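Local coordinates for flagellar hook protein FlgE (Caulobacter crescentus CB15, PDB 5AY6) that probably polymerises into the flagellar hook, the flexible universal joint that transmits torque from the rotary motor to the filament, at residues Asn122-Leu126 with Gly127-Ala131; Pro266-Ala269 with Asp270-Ile274. All coordinates share one frame; numbering follows the deposited sequence.

Interaction 1 (Asn122-Leu126 with Gly127-Ala131); sequences NLADL and GIVNA
From L123 to L126 the backbone makes a single helical turn, and G127, I128 and V129 fold back over its carbonyls in a Schellman motif. Its two defining bonds are present: I128 N donates to L123 O at 3.1 Å, enclosing the bond, shorter in span, of G127 N to A124 O at 3.2 Å. The inner bond is fairly straight at hydrogen (150°), but G127 N stands above the A124 carbonyl plane, away from either lone pair. L123 O also takes L126 N at 3.0 Å, from the face of its plane opposite to I128 N, so two bonds grip one oxygen from opposite faces; V129 N adds a weak third. G127 supplies the reversal with phi +82°, where a beta carbon would crowd L126 O.

The apolar contact that accompanies this motif is made between L123 and I128, whose CD2 and CD1 methyls meet at 4.1 Å as the side chains slant across each other. I128 CD1 also lies against L126 CB, 3.7 Å away, the two side chains lying side by side and pointing the same way. Both L126 and I128 continue onto I71 of strand 64-73, which seats the turn against the antiparallel sheet of the hook protein's third domain. V129 sets CG1 opposite its own backbone N (chi1 158°), directing it to A124 CB at 4.2 Å. Close by, A124 CA sends a C-H to V129 O over 3.4 Å. A water completes this edge, donating to V129 O at 2.7 Å and, at longer range, to A124 O.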
loop_
_atom_site.group_PDB
_atom_site.type_symbol
_atom_site.label_atom_id
_atom_site.label_comp_id
_atom_site.label_asym_id
_atom_site.label_seq_id
_atom_site.Cartn_x
_atom_site.Cartn_y
_atom_site.Cartn_z
ATOM N N ASN A 122 24.375 -15.066 -3.882
ATOM C CA ASN A 122 24.510 -14.358 -2.618
ATOM C C ASN A 122 23.645 -13.105 -2.571
ATOM O O ASN A 122 23.675 -12.285 -3.492
ATOM C CB ASN A 122 25.977 -14.000 -2.369
ATOM C CG ASN A 122 26.849 -15.228 -2.188
ATOM O OD1 ASN A 122 26.371 -16.283 -1.763
ATOM N ND2 ASN A 122 28.128 -15.101 -2.512
ATOM N N LEU A 123 22.875 -12.963 -1.492
ATOM C CA LEU A 123 22.039 -11.783 -1.287
ATOM C C LEU A 123 22.859 -10.494 -1.342
ATOM O O LEU A 123 22.366 -9.456 -1.790
ATOM C CB LEU A 123 21.301 -11.863 0.055
ATOM C CG LEU A 123 20.312 -13.010 0.275
ATOM C CD1 LEU A 123 19.622 -12.845 1.621
ATOM C CD2 LEU A 123 19.284 -13.078 -0.846
ATOM N N ALA A 124 24.108 -10.565 -0.890
ATOM C CA ALA A 124 24.998 -9.407 -0.904
ATOM C C ALA A 124 25.302 -8.947 -2.333
ATOM O O ALA A 124 25.458 -7.753 -2.591
ATOM C CB ALA A 124 26.289 -9.724 -0.164
ATOM N N ASP A 125 25.386 -9.895 -3.261
ATOM C CA ASP A 125 25.631 -9.554 -4.660
ATOM C C ASP A 125 24.384 -8.950 -5.303
ATOM O O ASP A 125 24.457 -8.332 -6.368
ATOM C CB ASP A 125 26.092 -10.785 -5.443
ATOM C CG ASP A 125 27.499 -11.220 -5.070
ATOM O OD1 ASP A 125 28.351 -10.333 -4.854
ATOM O OD2 ASP A 125 27.751 -12.441 -4.990
ATOM N N LEU A 126 23.241 -9.130 -4.645
ATOM C CA LEU A 126 21.985 -8.558 -5.112
ATOM C C LEU A 126 21.690 -7.226 -4.427
ATOM O O LEU A 126 20.730 -6.546 -4.777
ATOM C CB LEU A 126 20.827 -9.530 -4.877
ATOM C CG LEU A 126 20.940 -10.893 -5.566
ATOM C CD1 LEU A 126 19.725 -11.747 -5.235
ATOM C CD2 LEU A 126 21.087 -10.726 -7.069
ATOM N N GLY A 127 22.518 -6.858 -3.453
ATOM C CA GLY A 127 22.347 -5.602 -2.741
ATOM C C GLY A 127 21.307 -5.667 -1.636
ATOM O O GLY A 127 21.006 -4.659 -0.993
ATOM N N ILE A 128 20.754 -6.855 -1.417
ATOM C CA ILE A 128 19.754 -7.061 -0.376
ATOM C C ILE A 128 20.447 -7.029 0.982
ATOM O O ILE A 128 19.861 -6.631 1.990
ATOM C CB ILE A 128 18.999 -8.390 -0.592
ATOM C CG1 ILE A 128 18.157 -8.304 -1.868
ATOM C CG2 ILE A 128 18.096 -8.717 0.592
ATOM C CD1 ILE A 128 17.946 -9.635 -2.554
ATOM N N VAL A 129 21.708 -7.445 0.979
ATOM C CA VAL A 129 22.585 -7.329 2.135
ATOM C C VAL A 129 23.742 -6.421 1.728
ATOM O O VAL A 129 24.156 -6.436 0.572
ATOM C CB VAL A 129 23.088 -8.717 2.603
ATOM C CG1 VAL A 129 24.375 -8.607 3.403
ATOM C CG2 VAL A 129 22.010 -9.419 3.413
ATOM N N ASN A 130 24.241 -5.612 2.657
ATOM C CA ASN A 130 25.297 -4.653 2.343
ATOM C C ASN A 130 26.554 -4.910 3.164
ATOM O O ASN A 130 26.515 -4.915 4.394
ATOM C CB ASN A 130 24.790 -3.226 2.573
ATOM C CG ASN A 130 25.746 -2.167 2.054
ATOM O OD1 ASN A 130 26.771 -2.477 1.445
ATOM N ND2 ASN A 130 25.406 -0.905 2.287
ATOM N N ALA A 131 27.671 -5.122 2.480
ATOM C CA ALA A 131 28.931 -5.416 3.148
ATOM C C ALA A 131 29.626 -4.139 3.612
ATOM O O ALA A 131 30.443 -4.165 4.531
ATOM C CB ALA A 131 29.842 -6.207 2.222
HETATM O O HOH W 1 25.592 -4.884 -1.062
#

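Interaction 2 (Pro266-Ala269 with Asp270-Ile274); sequences PTWA and DALGI
W268 and A269 meet L272 and I274 in a local turn contact, a CH-pi pair beside a beta turn, within the loop that leads from strand 242-245 to strand 277-291 in the FlaE D2 region. The turn itself runs from A269 to L272: L272 N donates to A269 O at 3.2 Å, with D270 and A271 in helical conformation between them. This bond is bent, the N-H...O angle being 138° and the donor lying above the carbonyl plane. G273, at positive phi, then swings the chain back so that I274 returns over the indole.

I274 meets the tryptophan by its CG1-CD1 arm. CD1 sits 3.5 Å from the centroid of the W268 five-membered ring and only 11° off the ring normal, which places the methyl over the five-membered ring, toward the rim of the indole face. CG1 touches the same ring at W268 CG, 3.6 Å away. The arm gets there because chi1 of I274 (54°) tucks CG1 between its own N and carbonyl carbon. L272 approaches the six-membered ring obliquely, its CD1 being 4.0 Å from W268 CE3, and the same methyl rests 4.1 Å from A269 CB. R181 of strand 180-189 packs on W268, L272 and I274 alike. With an alanine in place of the tryptophan, a gap would probably open under I274 CD1 and beside L272 CD1, leaving both side chains freer to turn.

S248 OG, bonded to both A269 O and I274 N, links the start of the turn to the residue that returns over the indole. This suggests that main-chain and serine bonds largely set the path of the loop, while dispersion and CH-pi attraction, with no charge pairing between the segments, probably hold the side chains against the indole.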
loop_
_atom_site.group_PDB
_atom_site.type_symbol
_atom_site.label_atom_id
_atom_site.label_comp_id
_atom_site.label_asym_id
_atom_site.label_seq_id
_atom_site.Cartn_x
_atom_site.Cartn_y
_atom_site.Cartn_z
ATOM N N PRO A 266 -10.890 8.873 13.318
ATOM C CA PRO A 266 -11.112 10.120 12.585
ATOM C C PRO A 266 -12.164 10.962 13.287
ATOM O O PRO A 266 -13.268 10.485 13.555
ATOM C CB PRO A 266 -11.598 9.645 11.205
ATOM C CG PRO A 266 -12.050 8.233 11.420
ATOM C CD PRO A 266 -11.138 7.692 12.477
ATOM N N THR A 267 -11.800 12.197 13.606
ATOM C CA THR A 267 -12.643 13.092 14.381
ATOM C C THR A 267 -12.643 14.462 13.701
ATOM O O THR A 267 -11.578 14.994 13.413
ATOM C CB THR A 267 -12.130 13.216 15.837
ATOM O OG1 THR A 267 -12.002 11.911 16.426
ATOM C CG2 THR A 267 -13.063 14.070 16.679
ATOM N N TRP A 268 -13.826 15.013 13.432
ATOM C CA TRP A 268 -13.955 16.317 12.776
ATOM C C TRP A 268 -13.202 17.405 13.537
ATOM O O TRP A 268 -13.195 17.425 14.765
ATOM C CB TRP A 268 -15.427 16.732 12.654
ATOM C CG TRP A 268 -16.255 15.955 11.675
ATOM C CD1 TRP A 268 -17.423 15.291 11.936
ATOM C CD2 TRP A 268 -16.000 15.779 10.279
ATOM N NE1 TRP A 268 -17.906 14.711 10.789
ATOM C CE2 TRP A 268 -17.051 14.998 9.752
ATOM C CE3 TRP A 268 -14.984 16.206 9.413
ATOM C CZ2 TRP A 268 -17.116 14.628 8.411
ATOM C CZ3 TRP A 268 -15.051 15.839 8.076
ATOM C CH2 TRP A 268 -16.109 15.058 7.591
ATOM N N ALA A 269 -12.572 18.313 12.801
ATOM C CA ALA A 269 -11.883 19.439 13.418
ATOM C C ALA A 269 -12.849 20.225 14.297
ATOM O O ALA A 269 -14.014 20.405 13.942
ATOM C CB ALA A 269 -11.271 20.340 12.357
ATOM N N ASP A 270 -12.368 20.663 15.454
ATOM C CA ASP A 270 -13.160 21.483 16.370
ATOM C C ASP A 270 -13.876 22.654 15.708
ATOM O O ASP A 270 -15.065 22.894 15.953
ATOM C CB ASP A 270 -12.271 22.047 17.469
ATOM C CG ASP A 270 -13.031 22.953 18.426
ATOM O OD1 ASP A 270 -14.149 22.586 18.853
ATOM O OD2 ASP A 270 -12.527 24.060 18.723
ATOM N N ALA A 271 -13.134 23.391 14.887
ATOM C CA ALA A 271 -13.625 24.615 14.247
ATOM C C ALA A 271 -14.874 24.388 13.402
ATOM O O ALA A 271 -15.726 25.270 13.302
ATOM C CB ALA A 271 -12.526 25.226 13.388
ATOM N N LEU A 272 -14.988 23.207 12.802
ATOM C CA LEU A 272 -16.137 22.899 11.961
ATOM C C LEU A 272 -17.412 22.799 12.797
ATOM O O LEU A 272 -18.491 23.172 12.337
ATOM C CB LEU A 272 -15.906 21.597 11.184
ATOM C CG LEU A 272 -14.659 21.574 10.302
ATOM C CD1 LEU A 272 -14.425 20.190 9.714
ATOM C CD2 LEU A 272 -14.765 22.613 9.190
ATOM N N GLY A 273 -17.276 22.295 14.024
ATOM C CA GLY A 273 -18.384 22.216 14.963
ATOM C C GLY A 273 -19.552 21.388 14.461
ATOM O O GLY A 273 -20.712 21.735 14.687
ATOM N N ILE A 274 -19.241 20.286 13.784
ATOM C CA ILE A 274 -20.257 19.447 13.154
ATOM C C ILE A 274 -20.379 18.085 13.830
ATOM O O ILE A 274 -19.492 17.670 14.582
ATOM C CB ILE A 274 -19.960 19.243 11.658
ATOM C CG1 ILE A 274 -18.543 18.696 11.468
ATOM C CG2 ILE A 274 -20.118 20.554 10.900
ATOM C CD1 ILE A 274 -18.153 18.481 10.011
#

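Overall arrangement
Interactions 1 and 2 are separate local turns on opposite sides of the chain's centre. Their centres are 49 Å apart and their nearest atoms about 36 Å, so neither touches the other. They follow in series along the chain: 122-131 belongs to the third domain of the hook protein and 266-274 to the FlaE D2 region. Both reverse the backbone after helical residues through a glycine at positive phi, yet they differ in what follows, aliphatic packing in interaction 1 and an indole face in interaction 2. No ligand or active site is involved; each contact lies in a loop packed against a sheet of its own region in this hook protein fragment.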